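Local structure of cellulase (Soil metagenome, 5I2U) at residues A[54-59]-A[278-283]; A[218-223]-A[247-252]. The protein is a halotolerant cellulase of glycoside hydrolase family 5 that probably cleaves the beta-1,4-glucosidic bonds of cellulose. All coordinates share one frame; numbering follows the deposited sequence.

Interaction 1 (A[54-59]-A[278-283]); sequences VVLRGA and KISWVA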
ATOM      1  N   VAL A  54     -14.642   5.889   3.541  1.00 46.54           N
ATOM      2  CA  VAL A  54     -13.466   5.799   4.390  1.00 43.71           C
ATOM      3  C   VAL A  54     -12.293   6.262   3.543  1.00 39.61           C
ATOM      4  O   VAL A  54     -12.180   5.915   2.360  1.00 44.93           O
ATOM      5  CB  VAL A  54     -13.218   4.354   4.896  1.00 44.15           C
ATOM      6  CG1 VAL A  54     -11.941   4.270   5.727  1.00 42.89           C
ATOM      7  CG2 VAL A  54     -14.395   3.869   5.719  1.00 43.56           C
ATOM      8  N   VAL A  55     -11.432   7.050   4.167  1.00 36.92           N
ATOM      9  CA  VAL A  55     -10.158   7.449   3.599  1.00 37.34           C
ATOM     10  C   VAL A  55      -9.089   6.973   4.592  1.00 35.14           C
ATOM     11  O   VAL A  55      -9.033   7.455   5.729  1.00 29.45           O
ATOM     12  CB  VAL A  55     -10.092   8.972   3.403  1.00 35.63           C
ATOM     13  CG1 VAL A  55      -8.782   9.366   2.747  1.00 36.95           C
ATOM     14  CG2 VAL A  55     -11.274   9.442   2.568  1.00 37.82           C
ATOM     15  N   LEU A  56      -8.270   6.018   4.161  1.00 30.02           N
ATOM     16  CA  LEU A  56      -7.150   5.564   4.957  1.00 32.20           C
ATOM     17  C   LEU A  56      -5.895   6.366   4.596  1.00 31.91           C
ATOM     18  O   LEU A  56      -5.632   6.643   3.414  1.00 32.12           O
ATOM     19  CB  LEU A  56      -6.909   4.079   4.746  1.00 34.97           C
ATOM     20  CG  LEU A  56      -8.084   3.168   5.126  1.00 36.85           C
ATOM     21  CD1 LEU A  56      -7.791   1.749   4.692  1.00 36.92           C
ATOM     22  CD2 LEU A  56      -8.395   3.219   6.617  1.00 37.92           C
ATOM     23  N   ARG A  57      -5.158   6.768   5.626  1.00 32.74           N
ATOM     24  CA  ARG A  57      -3.877   7.458   5.474  1.00 35.14           C
ATOM     25  C   ARG A  57      -2.859   6.786   6.368  1.00 34.92           C
ATOM     26  O   ARG A  57      -3.109   6.587   7.552  1.00 31.61           O
ATOM     27  CB  ARG A  57      -4.005   8.916   5.887  1.00 37.65           C
ATOM     28  CG  ARG A  57      -4.957   9.727   5.020  1.00 40.03           C
ATOM     29  CD  ARG A  57      -5.999  10.339   5.912  1.00 44.56           C
ATOM     30  NE  ARG A  57      -7.011  11.109   5.210  1.00 42.62           N
ATOM     31  CZ  ARG A  57      -8.190  11.432   5.737  1.00 41.79           C
ATOM     32  NH1 ARG A  57      -8.504  11.077   6.987  1.00 38.67           N
ATOM     33  NH2 ARG A  57      -9.065  12.128   5.012  1.00 40.68           N
ATOM     34  N   GLY A  58      -1.722   6.410   5.791  1.00 36.51           N
ATOM     35  CA  GLY A  58      -0.655   5.784   6.563  1.00 34.71           C
ATOM     36  C   GLY A  58       0.676   5.675   5.838  1.00 31.82           C
ATOM     37  O   GLY A  58       0.971   6.461   4.937  1.00 32.17           O
ATOM     38  N   ALA A  59       1.464   4.688   6.244  1.00 29.23           N
ATOM     39  CA  ALA A  59       2.841   4.541   5.800  1.00 30.46           C
ATOM     40  C   ALA A  59       3.183   3.074   5.499  1.00 30.05           C
ATOM     41  O   ALA A  59       2.691   2.177   6.163  1.00 29.44           O
ATOM     42  CB  ALA A  59       3.769   5.095   6.861  1.00 29.18           C
ATOM     43  N   LYS A 278     -11.343  11.876  -1.919  1.00 41.77           N
ATOM     44  CA  LYS A 278     -11.464  10.783  -0.929  1.00 44.72           C
ATOM     45  C   LYS A 278     -10.706   9.502  -1.336  1.00 41.38           C
ATOM     46  O   LYS A 278     -11.207   8.392  -1.161  1.00 44.83           O
ATOM     47  CB  LYS A 278     -12.943  10.468  -0.632  1.00 51.17           C
ATOM     48  CG  LYS A 278     -13.712  11.605   0.035  1.00 56.48           C
ATOM     49  CD  LYS A 278     -14.906  11.101   0.841  1.00 55.39           C
ATOM     50  CE  LYS A 278     -15.644  12.238   1.540  1.00 56.38           C
ATOM     51  NZ  LYS A 278     -16.299  13.155   0.562  1.00 57.63           N
ATOM     52  N   ILE A 279      -9.506   9.681  -1.887  1.00 38.93           N
ATOM     53  CA  ILE A 279      -8.606   8.593  -2.283  1.00 37.94           C
ATOM     54  C   ILE A 279      -7.714   8.270  -1.089  1.00 38.75           C
ATOM     55  O   ILE A 279      -7.115   9.183  -0.496  1.00 42.00           O
ATOM     56  CB  ILE A 279      -7.705   9.004  -3.471  1.00 40.15           C
ATOM     57  CG1 ILE A 279      -8.535   9.150  -4.745  1.00 40.52           C
ATOM     58  CG2 ILE A 279      -6.569   8.004  -3.680  1.00 40.62           C
ATOM     59  CD1 ILE A 279      -7.828   9.898  -5.859  1.00 44.12           C
ATOM     60  N   SER A 280      -7.640   6.990  -0.720  1.00 35.16           N
ATOM     61  CA  SER A 280      -6.768   6.568   0.378  1.00 33.71           C
ATOM     62  C   SER A 280      -5.312   6.564  -0.075  1.00 32.38           C
ATOM     63  O   SER A 280      -5.040   6.359  -1.256  1.00 33.80           O
ATOM     64  CB  SER A 280      -7.168   5.189   0.895  1.00 34.11           C
ATOM     65  OG  SER A 280      -8.373   5.266   1.625  1.00 33.10           O
ATOM     66  N   TRP A 281      -4.383   6.823   0.849  1.00 31.73           N
ATOM     67  CA  TRP A 281      -2.949   6.897   0.495  1.00 30.46           C
ATOM     68  C   TRP A 281      -1.973   6.369   1.548  1.00 26.94           C
ATOM     69  O   TRP A 281      -2.220   6.450   2.739  1.00 29.03           O
ATOM     70  CB  TRP A 281      -2.544   8.306   0.033  1.00 29.77           C
ATOM     71  CG  TRP A 281      -2.896   9.428   0.932  1.00 32.03           C
ATOM     72  CD1 TRP A 281      -4.042  10.167   0.902  1.00 35.25           C
ATOM     73  CD2 TRP A 281      -2.093   9.977   1.986  1.00 34.35           C
ATOM     74  NE1 TRP A 281      -4.019  11.133   1.884  1.00 36.38           N
ATOM     75  CE2 TRP A 281      -2.835  11.043   2.568  1.00 36.05           C
ATOM     76  CE3 TRP A 281      -0.822   9.668   2.507  1.00 36.71           C
ATOM     77  CZ2 TRP A 281      -2.343  11.813   3.633  1.00 34.44           C
ATOM     78  CZ3 TRP A 281      -0.324  10.432   3.578  1.00 36.33           C
ATOM     79  CH2 TRP A 281      -1.089  11.492   4.127  1.00 38.17           C
ATOM     80  N   VAL A 282      -0.869   5.822   1.064  1.00 28.51           N
ATOM     81  CA  VAL A 282       0.172   5.229   1.895  1.00 29.80           C
ATOM     82  C   VAL A 282       1.525   5.776   1.443  1.00 27.85           C
ATOM     83  O   VAL A 282       1.933   5.595   0.280  1.00 26.36           O
ATOM     84  CB  VAL A 282       0.156   3.693   1.799  1.00 31.65           C
ATOM     85  CG1 VAL A 282       0.980   3.066   2.915  1.00 31.78           C
ATOM     86  CG2 VAL A 282      -1.281   3.161   1.854  1.00 33.03           C
ATOM     87  N   ALA A 283       2.225   6.438   2.365  1.00 26.32           N
ATOM     88  CA  ALA A 283       3.528   7.052   2.052  1.00 25.52           C
ATOM     89  C   ALA A 283       4.686   6.050   2.215  1.00 25.43           C
ATOM     90  O   ALA A 283       4.688   5.259   3.167  1.00 26.51           O
ATOM     91  CB  ALA A 283       3.746   8.274   2.917  1.00 24.49           C
TER
HETATM   92  O   HOH W   1     -10.497   6.109  -0.028  1.00 40.41           O

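Interaction 2 (A[218-223]-A[247-252]); sequences MYTMHF and FVSECG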
ATOM      1  N   MET A 218     -10.005  -2.717  -5.760  1.00 42.90           N
ATOM      2  CA  MET A 218      -9.597  -1.401  -6.248  1.00 38.96           C
ATOM      3  C   MET A 218      -8.300  -1.538  -7.009  1.00 38.65           C
ATOM      4  O   MET A 218      -7.582  -2.529  -6.883  1.00 39.95           O
ATOM      5  CB  MET A 218      -9.422  -0.421  -5.099  1.00 37.44           C
ATOM      6  CG  MET A 218     -10.585  -0.417  -4.122  1.00 36.35           C
ATOM      7  SD  MET A 218     -10.409   0.829  -2.842  1.00 35.35           S
ATOM      8  CE  MET A 218     -10.996   2.303  -3.698  1.00 35.63           C
ATOM      9  N   TYR A 219      -8.022  -0.528  -7.817  1.00 41.12           N
ATOM     10  CA  TYR A 219      -6.819  -0.485  -8.627  1.00 39.60           C
ATOM     11  C   TYR A 219      -5.819   0.493  -8.015  1.00 40.30           C
ATOM     12  O   TYR A 219      -6.207   1.555  -7.527  1.00 38.11           O
ATOM     13  CB  TYR A 219      -7.189  -0.107 -10.055  1.00 39.28           C
ATOM     14  CG  TYR A 219      -8.110  -1.133 -10.684  1.00 41.69           C
ATOM     15  CD1 TYR A 219      -7.593  -2.258 -11.332  1.00 37.59           C
ATOM     16  CD2 TYR A 219      -9.497  -1.009 -10.585  1.00 38.73           C
ATOM     17  CE1 TYR A 219      -8.433  -3.195 -11.902  1.00 39.27           C
ATOM     18  CE2 TYR A 219     -10.350  -1.944 -11.160  1.00 37.14           C
ATOM     19  CZ  TYR A 219      -9.814  -3.034 -11.815  1.00 39.40           C
ATOM     20  OH  TYR A 219     -10.656  -3.977 -12.366  1.00 42.96           O
ATOM     21  N   THR A 220      -4.538   0.122  -8.013  1.00 36.95           N
ATOM     22  CA  THR A 220      -3.550   0.951  -7.366  1.00 33.01           C
ATOM     23  C   THR A 220      -3.015   1.996  -8.312  1.00 34.43           C
ATOM     24  O   THR A 220      -3.052   1.839  -9.547  1.00 36.14           O
ATOM     25  CB  THR A 220      -2.422   0.146  -6.697  1.00 29.36           C
ATOM     26  OG1 THR A 220      -1.732  -0.630  -7.673  1.00 31.07           O
ATOM     27  CG2 THR A 220      -2.995  -0.769  -5.613  1.00 28.63           C
ATOM     28  N   MET A 221      -2.551   3.089  -7.715  1.00 35.73           N
ATOM     29  CA  MET A 221      -1.797   4.110  -8.425  1.00 37.33           C
ATOM     30  C   MET A 221      -0.646   4.514  -7.533  1.00 34.82           C
ATOM     31  O   MET A 221      -0.850   4.711  -6.343  1.00 38.66           O
ATOM     32  CB  MET A 221      -2.692   5.312  -8.758  1.00 37.73           C
ATOM     33  CG  MET A 221      -2.060   6.319  -9.705  1.00 38.34           C
ATOM     34  SD  MET A 221      -1.095   7.618  -8.895  1.00 40.18           S
ATOM     35  CE  MET A 221      -2.405   8.625  -8.203  1.00 39.72           C
ATOM     36  N   HIS A 222       0.556   4.607  -8.101  1.00 34.38           N
ATOM     37  CA  HIS A 222       1.741   5.070  -7.382  1.00 35.26           C
ATOM     38  C   HIS A 222       2.294   6.356  -7.996  1.00 37.30           C
ATOM     39  O   HIS A 222       2.479   6.444  -9.209  1.00 37.37           O
ATOM     40  CB  HIS A 222       2.831   4.002  -7.387  1.00 35.43           C
ATOM     41  CG  HIS A 222       2.493   2.775  -6.593  1.00 33.21           C
ATOM     42  ND1 HIS A 222       3.400   1.762  -6.398  1.00 32.81           N
ATOM     43  CD2 HIS A 222       1.367   2.397  -5.942  1.00 32.28           C
ATOM     44  CE1 HIS A 222       2.849   0.812  -5.663  1.00 32.17           C
ATOM     45  NE2 HIS A 222       1.614   1.171  -5.377  1.00 31.19           N
ATOM     46  N   PHE A 223       2.547   7.355  -7.155  1.00 37.81           N
ATOM     47  CA  PHE A 223       3.157   8.605  -7.611  1.00 37.69           C
ATOM     48  C   PHE A 223       4.309   9.013  -6.701  1.00 34.83           C
ATOM     49  O   PHE A 223       4.308   8.709  -5.519  1.00 34.51           O
ATOM     50  CB  PHE A 223       2.116   9.731  -7.688  1.00 36.35           C
ATOM     51  CG  PHE A 223       1.664  10.229  -6.351  1.00 37.55           C
ATOM     52  CD1 PHE A 223       2.402  11.189  -5.660  1.00 38.07           C
ATOM     53  CD2 PHE A 223       0.501   9.749  -5.777  1.00 34.88           C
ATOM     54  CE1 PHE A 223       1.996  11.638  -4.417  1.00 36.15           C
ATOM     55  CE2 PHE A 223       0.091  10.197  -4.536  1.00 34.58           C
ATOM     56  CZ  PHE A 223       0.833  11.142  -3.854  1.00 36.24           C
ATOM     57  N   PHE A 247      -6.910   3.298  -5.273  1.00 35.40           N
ATOM     58  CA  PHE A 247      -6.288   3.337  -3.950  1.00 34.18           C
ATOM     59  C   PHE A 247      -4.799   3.550  -4.191  1.00 31.94           C
ATOM     60  O   PHE A 247      -4.159   2.745  -4.867  1.00 31.00           O
ATOM     61  CB  PHE A 247      -6.544   2.001  -3.243  1.00 35.48           C
ATOM     62  CG  PHE A 247      -6.154   1.966  -1.785  1.00 33.93           C
ATOM     63  CD1 PHE A 247      -4.821   2.035  -1.391  1.00 32.28           C
ATOM     64  CD2 PHE A 247      -7.126   1.804  -0.805  1.00 31.70           C
ATOM     65  CE1 PHE A 247      -4.478   1.991  -0.044  1.00 31.01           C
ATOM     66  CE2 PHE A 247      -6.787   1.758   0.536  1.00 32.63           C
ATOM     67  CZ  PHE A 247      -5.457   1.844   0.916  1.00 31.45           C
ATOM     68  N   VAL A 248      -4.243   4.623  -3.635  1.00 30.83           N
ATOM     69  CA  VAL A 248      -2.795   4.891  -3.717  1.00 30.65           C
ATOM     70  C   VAL A 248      -2.056   4.061  -2.643  1.00 32.21           C
ATOM     71  O   VAL A 248      -1.955   4.468  -1.481  1.00 33.91           O
ATOM     72  CB  VAL A 248      -2.515   6.402  -3.577  1.00 32.42           C
ATOM     73  CG1 VAL A 248      -1.023   6.694  -3.464  1.00 34.91           C
ATOM     74  CG2 VAL A 248      -3.119   7.149  -4.766  1.00 32.07           C
ATOM     75  N   SER A 249      -1.574   2.877  -3.027  1.00 31.40           N
ATOM     76  CA  SER A 249      -0.940   1.955  -2.074  1.00 29.55           C
ATOM     77  C   SER A 249       0.536   2.300  -1.831  1.00 29.89           C
ATOM     78  O   SER A 249       1.159   1.769  -0.903  1.00 24.75           O
ATOM     79  CB  SER A 249      -1.091   0.501  -2.532  1.00 27.22           C
ATOM     80  OG  SER A 249      -0.466   0.288  -3.775  1.00 27.28           O
ATOM     81  N   GLU A 250       1.089   3.186  -2.656  1.00 27.89           N
ATOM     82  CA  GLU A 250       2.443   3.669  -2.436  1.00 29.33           C
ATOM     83  C   GLU A 250       2.619   5.028  -3.068  1.00 29.98           C
ATOM     84  O   GLU A 250       2.237   5.227  -4.227  1.00 34.82           O
ATOM     85  CB  GLU A 250       3.436   2.709  -3.062  1.00 31.52           C
ATOM     86  CG  GLU A 250       4.864   2.920  -2.631  1.00 30.74           C
ATOM     87  CD  GLU A 250       5.796   2.044  -3.417  1.00 31.20           C
ATOM     88  OE1 GLU A 250       5.738   0.804  -3.238  1.00 28.21           O
ATOM     89  OE2 GLU A 250       6.570   2.608  -4.218  1.00 31.91           O
ATOM     90  N   CYS A 251       3.172   5.963  -2.311  1.00 28.10           N
ATOM     91  CA  CYS A 251       3.515   7.263  -2.851  1.00 29.19           C
ATOM     92  C   CYS A 251       4.571   7.962  -2.034  1.00 28.51           C
ATOM     93  O   CYS A 251       4.839   7.596  -0.884  1.00 29.73           O
ATOM     94  CB  CYS A 251       2.271   8.171  -2.968  1.00 29.74           C
ATOM     95  SG  CYS A 251       1.455   8.641  -1.424  1.00 30.36           S
ATOM     96  N   GLY A 252       5.144   8.997  -2.622  1.00 30.85           N
ATOM     97  CA  GLY A 252       6.114   9.830  -1.918  1.00 34.25           C
ATOM     98  C   GLY A 252       6.335  11.214  -2.490  1.00 34.45           C
ATOM     99  O   GLY A 252       5.817  11.561  -3.565  1.00 34.85           O
TER

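Interaction 1 (A[54-59]-A[278-283])
V54 meets 278-283 through a water, which lies 2.9 Å from V54 O and also reaches K278 O and S280 OG. V55 turns its CG2 methyl onto the start of the partner segment, 3.8 Å from K278 CA, where K278 leaves the preceding helix with positive phi in a Schellman motif. At L56 the backbone N gives a nearly straight hydrogen bond (163°) to S280 OG, 2.6 Å away; L56 O accepts W281 N at 2.9 Å. R57 CB lies over the six-membered ring of W281, 15° off its normal, while R57 CG rests nearer the rim, 3.5 Å from W281 CE2. W281 CG sits between its backbone N and carbonyl carbon (chi1 52°), which carries the ring across to R57, and E275 takes both polar ends, R57 NH2 in a salt bridge and W281 NE1 in a hydrogen bond. G58 continues the parallel register through N to W281 O (3.1 Å) and O to A283 N (2.9 Å). A59 C packs 3.4 Å from V282 CG1. Strands 57-61 and 281-286, the first and last of the eight, close the barrel between neighbours 87-93 and 246-252, with helices 264-276 and 313-325 covering the W281 face.

Interaction 2 (A[218-223]-A[247-252])
H222 NE2 donates a hydrogen bond to S249 OG, 2.8 Å away, with the hydroxyl only 5° out of the ring plane. E250 covers one face of the same ring: its CB stands 3.3 Å from the ring centroid, close to the normal, so the imidazole is held at edge and face. With E250 CG anti to its backbone N (chi1 -166°), the carboxylate runs on alongside the imidazole, its plane 31° from the ring. On the face opposite H222, C251 CB sits over the F223 ring, 3.4 Å from F223 CE2; V248 CG1 approaches that ring obliquely. At the start of the strands, near T220, M218 SD meets the F247 ring edge, 4.0 Å from F247 CD2, a Met-aromatic contact.

Y219 O accepts F247 N at 2.9 Å and F223 O accepts G252 N at 3.0 Å. Between them the register slips: by nearest CA atoms V248 faces M221 and E250 faces H222, so S249 is the extra residue, just before the chain turns a corner at E250.

Farther out, E163 bonds H222 ND1, E159 bonds S249 OG, and R89 and Y224 hold the E250 carboxylate. A glycerol also bonds E250 OE2. Two neighbouring strands of a TIM-barrel beta-alpha-beta unit meet here; E163, just past the C-terminal end of strand 156-159, and E250, towards that of strand 246-252, probably correspond to the GH5 catalytic glutamates.

Both contacts pair neighbouring parallel strands of one barrel, centres about 9 Å apart, but differ in sequence span: interaction 1 joins the first and last strands, while interaction 2, nested inside that loop, joins the sixth and seventh. They adjoin because 246-252 lies beside 281-286: S280 O and V248 N are 3.1 Å apart, a probable hydrogen bond, and S280 CB packs 3.5 Å from F247 CE2. Interaction 2 is buried throughout; interaction 1 is mostly buried but runs out to exposed K278. In interaction 1, R57 and W281 share E275 of helix 264-276, on the outside of the barrel, whereas the imidazole, hydroxyl and carboxylate of interaction 2 gather with E159 and E163 at the putative catalytic centre.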